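Local coordinates for 4-alpha-glucanotransferase (Streptococcus agalactiae, PDB 6M6T), which belongs to the amylomaltase (disproportionating enzyme) family of TIM-barrel proteins and binds glycan ligands in its pockets, at residues A[367-372]-A[378-383]; A[399-404]-A[430-435]; A[403-408]-A[415-420]. All coordinates share one frame; numbering follows the deposited sequence.

Interaction 1. Residues A[367-372]-A[378-383]; sequences MEFGFY and SIDIPH. With AC1 (4,6-dideoxy-4-{[(1S,4R,5S,6S)-4,5,6-trihydroxy-3-(hydroxymethyl)cyclohex-2-en-1-yl]amino}-alpha-D-glucopyranose), chain J.
Asp380 and Phe369 run alongside each other in the same direction, in the loop that joins strands 363-366 and 389-392 of a TIM-barrel fold. Their carboxylate and ring planes are turned 54° apart; Asp380 OD2 comes to the edge of the ring near its plane and stands 3.6 Å from Phe369 CB. With chi1 at -61°, which turns CG from the carbonyl carbon, the ring end of Phe369 leaves 378-383 and lies by AC1, Phe369 CZ being 3.4 Å from AC1 C6. Both residues line a glycan pocket: Asp380 touches a bound alpha-D-glucopyranose, and its OD1 accepts a hydrogen bond from the backbone N of Ile366. Next to this pair the backbones come together at Gly370, whose CA is 4.3 Å from the CA of Asp380, with Asp380 CB packed over it. Beyond Gly370 the contact turns apolar. Pro382 is met at about a right angle by two chains: Met367, whose chain folds at its last torsion, brings SD to 4.0 Å from Pro382 CG, while Phe371 CZ approaches Pro382 CD to 3.9 Å. Phe371 also crosses Ile381 at about a right angle, touching its CD1. Tyr415 and Tyr419 of helix 410-419 pack against this patch, and Tyr419 sets its ring edge-to-face with that of Phe371. The segment 378-383 is shaped by a type I beta turn from Ser378 to Ile381, and the hydroxyl at its start spans the contact: Ser378 OG gives a weak hydrogen bond to Phe369 O, 3.3 Å away, and weakly accepts the N-H of Asp380.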
loop_
_atom_site.group_PDB
_atom_site.type_symbol
_atom_site.label_atom_id
_atom_site.label_comp_id
_atom_site.label_asym_id
_atom_site.label_seq_id
_atom_site.Cartn_x
_atom_site.Cartn_y
_atom_site.Cartn_z
ATOM N N MET A 367 6.831 -12.308 -13.093
ATOM C CA MET A 367 6.897 -13.380 -14.078
ATOM C C MET A 367 5.779 -13.318 -15.102
ATOM O O MET A 367 5.884 -13.966 -16.150
ATOM C CB MET A 367 6.826 -14.732 -13.397
ATOM C CG MET A 367 7.580 -15.859 -14.095
ATOM S SD MET A 367 7.534 -17.291 -12.990
ATOM C CE MET A 367 6.901 -16.506 -11.517
ATOM N N GLU A 368 4.698 -12.590 -14.818
ATOM C CA GLU A 368 3.580 -12.576 -15.748
ATOM C C GLU A 368 3.877 -11.762 -16.988
ATOM O O GLU A 368 3.270 -12.015 -18.027
ATOM C CB GLU A 368 2.318 -12.061 -15.060
ATOM C CG GLU A 368 1.469 -13.186 -14.531
ATOM C CD GLU A 368 0.361 -12.718 -13.621
ATOM O OE1 GLU A 368 -0.357 -11.769 -14.001
ATOM O OE2 GLU A 368 0.207 -13.301 -12.523
ATOM N N PHE A 369 4.804 -10.816 -16.903
ATOM C CA PHE A 369 5.253 -10.040 -18.049
ATOM C C PHE A 369 6.253 -10.787 -18.926
ATOM O O PHE A 369 6.693 -10.237 -19.944
ATOM C CB PHE A 369 5.920 -8.744 -17.579
ATOM C CG PHE A 369 5.024 -7.828 -16.795
ATOM C CD1 PHE A 369 3.713 -7.609 -17.183
ATOM C CD2 PHE A 369 5.518 -7.149 -15.686
ATOM C CE1 PHE A 369 2.910 -6.744 -16.473
ATOM C CE2 PHE A 369 4.714 -6.294 -14.975
ATOM C CZ PHE A 369 3.407 -6.091 -15.371
ATOM N N GLY A 370 6.640 -12.002 -18.552
ATOM C CA GLY A 370 7.804 -12.638 -19.133
ATOM C C GLY A 370 7.537 -13.855 -19.989
ATOM O O GLY A 370 8.458 -14.619 -20.272
ATOM N N PHE A 371 6.291 -14.056 -20.412
ATOM C CA PHE A 371 5.957 -15.138 -21.330
ATOM C C PHE A 371 5.181 -14.624 -22.533
ATOM O O PHE A 371 4.706 -15.433 -23.337
ATOM C CB PHE A 371 5.148 -16.245 -20.625
ATOM C CG PHE A 371 5.936 -17.015 -19.588
ATOM C CD1 PHE A 371 6.910 -17.927 -19.965
ATOM C CD2 PHE A 371 5.717 -16.812 -18.240
ATOM C CE1 PHE A 371 7.638 -18.613 -19.027
ATOM C CE2 PHE A 371 6.446 -17.502 -17.301
ATOM C CZ PHE A 371 7.403 -18.403 -17.697
ATOM N N TYR A 372 5.016 -13.303 -22.664
ATOM C CA TYR A 372 4.395 -12.740 -23.856
ATOM C C TYR A 372 5.284 -12.852 -25.083
ATOM O O TYR A 372 4.794 -12.705 -26.204
ATOM C CB TYR A 372 4.037 -11.265 -23.643
ATOM C CG TYR A 372 2.982 -11.057 -22.594
ATOM C CD1 TYR A 372 1.734 -11.638 -22.724
ATOM C CD2 TYR A 372 3.237 -10.277 -21.470
ATOM C CE1 TYR A 372 0.770 -11.457 -21.759
ATOM C CE2 TYR A 372 2.291 -10.099 -20.496
ATOM C CZ TYR A 372 1.056 -10.687 -20.644
ATOM O OH TYR A 372 0.092 -10.503 -19.675
ATOM N N SER A 378 12.448 -11.936 -23.000
ATOM C CA SER A 378 11.864 -11.067 -21.991
ATOM C C SER A 378 12.695 -11.113 -20.716
ATOM O O SER A 378 13.044 -12.189 -20.218
ATOM C CB SER A 378 10.420 -11.497 -21.713
ATOM O OG SER A 378 9.897 -10.851 -20.564
ATOM N N ILE A 379 13.033 -9.929 -20.199
ATOM C CA ILE A 379 13.841 -9.822 -18.989
ATOM C C ILE A 379 13.095 -10.248 -17.733
ATOM O O ILE A 379 13.676 -10.225 -16.636
ATOM C CB ILE A 379 14.339 -8.380 -18.808
ATOM C CG1 ILE A 379 13.170 -7.482 -18.411
ATOM C CG2 ILE A 379 14.970 -7.896 -20.095
ATOM C CD1 ILE A 379 13.188 -7.045 -16.950
ATOM N N ASP A 380 11.811 -10.582 -17.856
ATOM C CA ASP A 380 11.026 -11.128 -16.762
ATOM C C ASP A 380 10.828 -12.636 -16.899
ATOM O O ASP A 380 9.954 -13.199 -16.234
ATOM C CB ASP A 380 9.663 -10.422 -16.672
ATOM C CG ASP A 380 9.751 -9.002 -16.079
ATOM O OD1 ASP A 380 10.221 -8.859 -14.922
ATOM O OD2 ASP A 380 9.321 -8.029 -16.760
ATOM N N ILE A 381 11.599 -13.293 -17.764
ATOM C CA ILE A 381 11.547 -14.755 -17.904
ATOM C C ILE A 381 12.500 -15.362 -16.879
ATOM O O ILE A 381 13.614 -14.850 -16.686
ATOM C CB ILE A 381 11.877 -15.211 -19.343
ATOM C CG1 ILE A 381 11.356 -16.631 -19.611
ATOM C CG2 ILE A 381 13.368 -15.149 -19.606
ATOM C CD1 ILE A 381 10.752 -16.857 -20.972
ATOM N N PRO A 382 12.098 -16.433 -16.186
ATOM C CA PRO A 382 12.887 -16.918 -15.028
ATOM C C PRO A 382 14.391 -17.064 -15.258
ATOM O O PRO A 382 15.183 -16.756 -14.354
ATOM C CB PRO A 382 12.237 -18.274 -14.725
ATOM C CG PRO A 382 10.812 -18.127 -15.198
ATOM C CD PRO A 382 10.790 -17.109 -16.308
ATOM N N HIS A 383 14.811 -17.497 -16.435
ATOM C CA HIS A 383 16.239 -17.727 -16.555
ATOM C C HIS A 383 17.041 -16.464 -16.656
ATOM O O HIS A 383 18.199 -16.595 -17.031
ATOM C CB HIS A 383 16.523 -18.622 -17.757
ATOM C CG HIS A 383 16.095 -18.045 -19.072
ATOM N ND1 HIS A 383 15.087 -18.606 -19.836
ATOM C CD2 HIS A 383 16.561 -16.984 -19.778
ATOM C CE1 HIS A 383 14.942 -17.903 -20.947
ATOM N NE2 HIS A 383 15.822 -16.914 -20.935
HETATM C C1 AC1 J . 3.758 -2.340 -18.438
HETATM O O2 AC1 J . 3.062 -0.400 -19.720
HETATM C C2 AC1 J . 2.891 -1.080 -18.464
HETATM C C4A AC1 J . 3.627 1.294 -11.619
HETATM C C3 AC1 J . 3.359 -0.149 -17.385
HETATM O O3 AC1 J . 2.529 1.003 -17.452
HETATM C C4 AC1 J . 3.228 -0.824 -16.019
HETATM N N4A AC1 J . 3.789 0.004 -14.949
HETATM C C5 AC1 J . 3.992 -2.131 -15.989
HETATM O O5 AC1 J . 3.620 -2.993 -17.112
HETATM C C6 AC1 J . 3.728 -2.801 -14.624
HETATM C C1B AC1 J . 2.894 1.039 -14.413
HETATM C C2B AC1 J . 3.788 2.111 -13.873
HETATM O O2B AC1 J . 4.703 2.450 -14.915
HETATM C C3B AC1 J . 4.579 1.540 -12.724
HETATM O O3B AC1 J . 5.512 2.496 -12.242
HETATM O O4 AC1 J . 4.334 0.658 -10.533
HETATM C C5B AC1 J . 2.525 0.543 -12.058
HETATM C C7B AC1 J . 2.136 0.473 -13.397
HETATM C C6B AC1 J . 1.685 -0.155 -11.009
HETATM O O6B AC1 J . 2.566 -0.478 -9.931
#

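Interaction 2. Residues A[399-404]-A[430-435]; sequences EVINGW and ETVLRT
Ile401 and Val432 reach toward each other tip to tip and account for most of the surface buried here, each giving up 59 Å² to the other segment. This is helix-to-helix apolar packing, made by the short helix 401-404 against the longer helix 428-438, with the closest backbone approach between the CA atoms of the same two residues at 7.8 Å. Both branches of Ile401 take part. Its CG2 meets Val432 CG2 at 3.8 Å, and its CD1, at the end of the longer arm, lies 3.9 Å from Val432 CG1. With chi1 at -68°, CG1 of the isoleucine is turned away from the carbonyl carbon and CG2 away from N, and the two branches straddle Val432, CG2 on one methyl and CD1 on the other. Val432 CG2 serves a second partner as well: Trp404 lies obliquely to the valine, its CZ3 being 4.1 Å from that methyl. Leu433 adds a looser touch, with its CG 4.4 Å from Ile401 CD1. All four side chains are buried, and the contact between them is wholly apolar. Val400 is the N-cap residue, just before the short helix, and its O accepts a hydrogen bond from Trp404 N; Asp450 OD1, from helix 448-451, takes the N-H of Ile401. Asn402 ND2 is hydrogen-bonded to Lys454 O. Arg434 of helix 428-438 forms a salt bridge with Glu489 of helix 481-493, so helix 428-438 packs on both helix 481-493 and the short helix 401-404.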
loop_
_atom_site.group_PDB
_atom_site.type_symbol
_atom_site.label_atom_id
_atom_site.label_comp_id
_atom_site.label_asym_id
_atom_site.label_seq_id
_atom_site.Cartn_x
_atom_site.Cartn_y
_atom_site.Cartn_z
ATOM N N GLU A 399 -3.073 -9.316 -13.182
ATOM C CA GLU A 399 -4.115 -10.315 -13.064
ATOM C C GLU A 399 -3.707 -11.391 -12.062
ATOM O O GLU A 399 -2.532 -11.569 -11.757
ATOM C CB GLU A 399 -4.381 -10.932 -14.429
ATOM C CG GLU A 399 -4.485 -9.894 -15.515
ATOM C CD GLU A 399 -4.268 -10.464 -16.894
ATOM O OE1 GLU A 399 -3.091 -10.477 -17.353
ATOM O OE2 GLU A 399 -5.273 -10.905 -17.506
ATOM N N VAL A 400 -4.693 -12.096 -11.513
ATOM C CA VAL A 400 -4.362 -13.331 -10.824
ATOM C C VAL A 400 -3.905 -14.333 -11.872
ATOM O O VAL A 400 -4.315 -14.261 -13.038
ATOM C CB VAL A 400 -5.554 -13.871 -10.016
ATOM C CG1 VAL A 400 -6.107 -12.790 -9.096
ATOM C CG2 VAL A 400 -6.615 -14.415 -10.957
ATOM N N ILE A 401 -3.037 -15.271 -11.460
ATOM C CA ILE A 401 -2.432 -16.224 -12.401
ATOM C C ILE A 401 -3.504 -16.933 -13.215
ATOM O O ILE A 401 -3.368 -17.114 -14.437
ATOM C CB ILE A 401 -1.545 -17.245 -11.657
ATOM C CG1 ILE A 401 -0.311 -16.573 -11.063
ATOM C CG2 ILE A 401 -1.136 -18.393 -12.586
ATOM C CD1 ILE A 401 0.354 -17.418 -10.026
ATOM N N ASN A 402 -4.583 -17.359 -12.552
ATOM C CA ASN A 402 -5.672 -17.986 -13.283
ATOM C C ASN A 402 -6.218 -17.062 -14.344
ATOM O O ASN A 402 -6.621 -17.528 -15.417
ATOM C CB ASN A 402 -6.777 -18.395 -12.333
ATOM C CG ASN A 402 -6.568 -19.772 -11.803
ATOM O OD1 ASN A 402 -5.959 -20.610 -12.469
ATOM N ND2 ASN A 402 -7.062 -20.029 -10.597
ATOM N N GLY A 403 -6.228 -15.757 -14.066
ATOM C CA GLY A 403 -6.683 -14.800 -15.062
ATOM C C GLY A 403 -5.660 -14.560 -16.159
ATOM O O GLY A 403 -6.001 -14.533 -17.344
ATOM N N TRP A 404 -4.391 -14.369 -15.778
ATOM C CA TRP A 404 -3.332 -14.169 -16.769
ATOM C C TRP A 404 -3.292 -15.313 -17.777
ATOM O O TRP A 404 -3.115 -15.084 -18.980
ATOM C CB TRP A 404 -1.988 -14.013 -16.054
ATOM C CG TRP A 404 -0.789 -14.387 -16.856
ATOM C CD1 TRP A 404 -0.023 -13.556 -17.621
ATOM C CD2 TRP A 404 -0.179 -15.685 -16.938
ATOM N NE1 TRP A 404 1.016 -14.256 -18.182
ATOM C CE2 TRP A 404 0.942 -15.566 -17.781
ATOM C CE3 TRP A 404 -0.479 -16.939 -16.385
ATOM C CZ2 TRP A 404 1.762 -16.653 -18.095
ATOM C CZ3 TRP A 404 0.342 -18.020 -16.697
ATOM C CH2 TRP A 404 1.447 -17.866 -17.548
ATOM N N GLU A 430 -0.390 -23.736 -9.201
ATOM C CA GLU A 430 0.645 -24.557 -8.593
ATOM C C GLU A 430 1.830 -24.746 -9.548
ATOM O O GLU A 430 2.994 -24.745 -9.113
ATOM C CB GLU A 430 0.020 -25.894 -8.155
ATOM C CG GLU A 430 -0.700 -25.830 -6.783
ATOM C CD GLU A 430 -1.917 -26.746 -6.650
ATOM O OE1 GLU A 430 -2.608 -26.662 -5.602
ATOM O OE2 GLU A 430 -2.194 -27.534 -7.584
ATOM N N THR A 431 1.564 -24.848 -10.854
ATOM C CA THR A 431 2.649 -24.867 -11.828
ATOM C C THR A 431 3.504 -23.611 -11.706
ATOM O O THR A 431 4.709 -23.677 -11.395
ATOM C CB THR A 431 2.090 -24.982 -13.251
ATOM O OG1 THR A 431 1.012 -25.927 -13.290
ATOM C CG2 THR A 431 3.189 -25.431 -14.223
ATOM N N VAL A 432 2.879 -22.451 -11.946
ATOM C CA VAL A 432 3.620 -21.198 -11.989
ATOM C C VAL A 432 4.382 -21.003 -10.691
ATOM O O VAL A 432 5.544 -20.584 -10.702
ATOM C CB VAL A 432 2.674 -20.015 -12.286
ATOM C CG1 VAL A 432 3.416 -18.669 -12.160
ATOM C CG2 VAL A 432 2.067 -20.152 -13.671
ATOM N N LEU A 433 3.759 -21.337 -9.558
ATOM C CA LEU A 433 4.390 -21.081 -8.276
ATOM C C LEU A 433 5.557 -22.030 -8.015
ATOM O O LEU A 433 6.553 -21.633 -7.380
ATOM C CB LEU A 433 3.341 -21.180 -7.181
ATOM C CG LEU A 433 2.461 -19.947 -7.041
ATOM C CD1 LEU A 433 1.208 -20.297 -6.276
ATOM C CD2 LEU A 433 3.242 -18.895 -6.301
ATOM N N ARG A 434 5.473 -23.276 -8.500
ATOM C CA ARG A 434 6.651 -24.142 -8.446
ATOM C C ARG A 434 7.819 -23.482 -9.166
ATOM O O ARG A 434 8.921 -23.345 -8.605
ATOM C CB ARG A 434 6.343 -25.521 -9.048
ATOM C CG ARG A 434 5.549 -26.435 -8.120
ATOM C CD ARG A 434 6.206 -27.814 -7.997
ATOM N NE ARG A 434 5.775 -28.521 -6.791
ATOM C CZ ARG A 434 4.544 -28.969 -6.601
ATOM N NH1 ARG A 434 3.631 -28.801 -7.543
ATOM N NH2 ARG A 434 4.230 -29.596 -5.478
ATOM N N THR A 435 7.575 -22.999 -10.391
ATOM C CA THR A 435 8.666 -22.361 -11.128
ATOM C C THR A 435 9.181 -21.117 -10.405
ATOM O O THR A 435 10.392 -20.974 -10.195
ATOM C CB THR A 435 8.253 -22.015 -12.550
ATOM O OG1 THR A 435 7.671 -23.165 -13.168
ATOM C CG2 THR A 435 9.476 -21.621 -13.337
#

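Interaction 3. Residues A[403-408]-A[415-420]; sequences GWFENL and YAENYM
Trp404 supplies the apolar part of the contact, with the six-membered end of its indole directed at Ala416 and Met420. One ring atom, CH2, does the touching: it lies 4.4 Å from Ala416 CB and 4.3 Å from Met420 CE, and both methyls approach the ring obliquely. The indole is placed by chi1 155°, which carries CG roughly opposite the backbone N. The second kind of contact joins an aromatic ring to a charged chain. Phe405 and Glu417 cross at about a right angle, with ring and carboxylate planes 40° apart. Phe405 CZ is the meeting point, 3.8 Å from Glu417 OE2 and 4.0 Å from Glu417 CG, so the aliphatic part of the extended glutamate takes part along with its carboxylate. Glu417 OE2 also forms a salt bridge with Arg422, which gives the charge a partner of opposite sign beside the ring contact. The backbones stay well apart, the nearest CA atoms being those of Phe405 and Ala416 at 9.2 Å. Helix 428-438 completes the packing: Met420 touches its Val432 and Thr435, and Phe405 lies against its Ile428, so the segment that follows on from helix 401-404 packs together with helix 410-419 and helix 428-438.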
loop_
_atom_site.group_PDB
_atom_site.type_symbol
_atom_site.label_atom_id
_atom_site.label_comp_id
_atom_site.label_asym_id
_atom_site.label_seq_id
_atom_site.Cartn_x
_atom_site.Cartn_y
_atom_site.Cartn_z
ATOM N N GLY A 403 -6.228 -15.757 -14.066
ATOM C CA GLY A 403 -6.683 -14.800 -15.062
ATOM C C GLY A 403 -5.660 -14.560 -16.159
ATOM O O GLY A 403 -6.001 -14.533 -17.344
ATOM N N TRP A 404 -4.391 -14.369 -15.778
ATOM C CA TRP A 404 -3.332 -14.169 -16.769
ATOM C C TRP A 404 -3.292 -15.313 -17.777
ATOM O O TRP A 404 -3.115 -15.084 -18.980
ATOM C CB TRP A 404 -1.988 -14.013 -16.054
ATOM C CG TRP A 404 -0.789 -14.387 -16.856
ATOM C CD1 TRP A 404 -0.023 -13.556 -17.621
ATOM C CD2 TRP A 404 -0.179 -15.685 -16.938
ATOM N NE1 TRP A 404 1.016 -14.256 -18.182
ATOM C CE2 TRP A 404 0.942 -15.566 -17.781
ATOM C CE3 TRP A 404 -0.479 -16.939 -16.385
ATOM C CZ2 TRP A 404 1.762 -16.653 -18.095
ATOM C CZ3 TRP A 404 0.342 -18.020 -16.697
ATOM C CH2 TRP A 404 1.447 -17.866 -17.548
ATOM N N PHE A 405 -3.516 -16.548 -17.310
ATOM C CA PHE A 405 -3.466 -17.708 -18.192
ATOM C C PHE A 405 -4.605 -17.760 -19.211
ATOM O O PHE A 405 -4.470 -18.456 -20.221
ATOM C CB PHE A 405 -3.459 -19.004 -17.381
ATOM C CG PHE A 405 -2.992 -20.188 -18.179
ATOM C CD1 PHE A 405 -1.705 -20.219 -18.693
ATOM C CD2 PHE A 405 -3.849 -21.244 -18.462
ATOM C CE1 PHE A 405 -1.271 -21.288 -19.457
ATOM C CE2 PHE A 405 -3.422 -22.319 -19.223
ATOM C CZ PHE A 405 -2.133 -22.341 -19.719
ATOM N N GLU A 406 -5.727 -17.071 -18.982
ATOM C CA GLU A 406 -6.761 -17.043 -20.015
ATOM C C GLU A 406 -6.297 -16.248 -21.224
ATOM O O GLU A 406 -6.474 -16.682 -22.366
ATOM C CB GLU A 406 -8.055 -16.428 -19.492
ATOM C CG GLU A 406 -8.396 -16.725 -18.048
ATOM C CD GLU A 406 -9.881 -16.562 -17.784
ATOM O OE1 GLU A 406 -10.640 -16.411 -18.776
ATOM O OE2 GLU A 406 -10.287 -16.582 -16.594
ATOM N N ASN A 407 -5.698 -15.083 -20.998
ATOM C CA ASN A 407 -5.462 -14.116 -22.069
ATOM C C ASN A 407 -4.105 -14.306 -22.717
ATOM O O ASN A 407 -3.329 -13.370 -22.872
ATOM C CB ASN A 407 -5.620 -12.715 -21.511
ATOM C CG ASN A 407 -6.942 -12.544 -20.822
ATOM O OD1 ASN A 407 -7.986 -12.926 -21.368
ATOM N ND2 ASN A 407 -6.919 -11.993 -19.612
ATOM N N LEU A 408 -3.838 -15.542 -23.117
ATOM C CA LEU A 408 -2.592 -15.912 -23.766
ATOM C C LEU A 408 -2.900 -16.506 -25.135
ATOM O O LEU A 408 -3.829 -17.323 -25.284
ATOM C CB LEU A 408 -1.799 -16.901 -22.911
ATOM C CG LEU A 408 -0.795 -16.466 -21.830
ATOM C CD1 LEU A 408 -1.274 -15.248 -21.046
ATOM C CD2 LEU A 408 -0.433 -17.644 -20.866
ATOM N N TYR A 415 3.700 -22.607 -25.148
ATOM C CA TYR A 415 5.071 -22.327 -24.766
ATOM C C TYR A 415 5.227 -22.257 -23.252
ATOM O O TYR A 415 6.201 -22.784 -22.702
ATOM C CB TYR A 415 5.496 -21.030 -25.432
ATOM C CG TYR A 415 6.725 -20.407 -24.875
ATOM C CD1 TYR A 415 7.962 -20.713 -25.403
ATOM C CD2 TYR A 415 6.654 -19.485 -23.843
ATOM C CE1 TYR A 415 9.109 -20.140 -24.909
ATOM C CE2 TYR A 415 7.805 -18.895 -23.345
ATOM C CZ TYR A 415 9.030 -19.233 -23.887
ATOM O OH TYR A 415 10.183 -18.674 -23.410
ATOM N N ALA A 416 4.276 -21.621 -22.557
ATOM C CA ALA A 416 4.369 -21.496 -21.102
ATOM C C ALA A 416 4.208 -22.846 -20.419
ATOM O O ALA A 416 4.848 -23.114 -19.396
ATOM C CB ALA A 416 3.323 -20.509 -20.580
ATOM N N GLU A 417 3.358 -23.712 -20.969
ATOM C CA GLU A 417 3.223 -25.047 -20.395
ATOM C C GLU A 417 4.486 -25.871 -20.631
ATOM O O GLU A 417 4.822 -26.740 -19.817
ATOM C CB GLU A 417 1.981 -25.749 -20.964
ATOM C CG GLU A 417 0.645 -25.121 -20.526
ATOM C CD GLU A 417 -0.590 -25.888 -21.019
ATOM O OE1 GLU A 417 -0.624 -26.287 -22.208
ATOM O OE2 GLU A 417 -1.538 -26.076 -20.214
ATOM N N ASN A 418 5.182 -25.615 -21.737
ATOM C CA ASN A 418 6.480 -26.224 -21.982
ATOM C C ASN A 418 7.527 -25.783 -20.957
ATOM O O ASN A 418 7.954 -26.566 -20.099
ATOM C CB ASN A 418 6.942 -25.863 -23.391
ATOM C CG ASN A 418 7.389 -27.070 -24.178
ATOM O OD1 ASN A 418 7.783 -28.085 -23.596
ATOM N ND2 ASN A 418 7.336 -26.975 -25.512
ATOM N N TYR A 419 7.888 -24.503 -21.015
ATOM C CA TYR A 419 8.919 -23.878 -20.193
ATOM C C TYR A 419 8.863 -24.259 -18.727
ATOM O O TYR A 419 9.901 -24.422 -18.086
ATOM C CB TYR A 419 8.787 -22.365 -20.297
ATOM C CG TYR A 419 9.953 -21.589 -19.754
ATOM C CD1 TYR A 419 10.129 -21.411 -18.385
ATOM C CD2 TYR A 419 10.873 -20.993 -20.616
ATOM C CE1 TYR A 419 11.211 -20.671 -17.894
ATOM C CE2 TYR A 419 11.943 -20.259 -20.136
ATOM C CZ TYR A 419 12.107 -20.100 -18.779
ATOM O OH TYR A 419 13.173 -19.367 -18.316
ATOM N N MET A 420 7.661 -24.357 -18.175
ATOM C CA MET A 420 7.479 -24.568 -16.749
ATOM C C MET A 420 7.167 -26.011 -16.401
ATOM O O MET A 420 7.042 -26.326 -15.210
ATOM C CB MET A 420 6.371 -23.654 -16.221
ATOM C CG MET A 420 6.737 -22.182 -16.276
ATOM S SD MET A 420 5.494 -21.075 -15.607
ATOM C CE MET A 420 4.764 -20.517 -17.139
#

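In the fold
Along the chain, interaction 1 comes first and closes on itself within the loop between strands 363-366 and 389-392, bringing 378-383 back on 367-372 at the glycan pocket. After strand 389-392, interactions 2 and 3 both begin at the segment round helix 401-404 and share Gly403 and Trp404. Interaction 3 closes the shorter connection, to helix 410-419, and lies nested inside the wider span of interaction 2, which reaches on to helix 428-438. Interaction 1 joins the other two by packing: Phe371 touches Met420, and Glu368 O receives a weak hydrogen bond from Trp404 NE1. Together they tie a pocket-lining loop to three helices between strands 389-392 and 443-447.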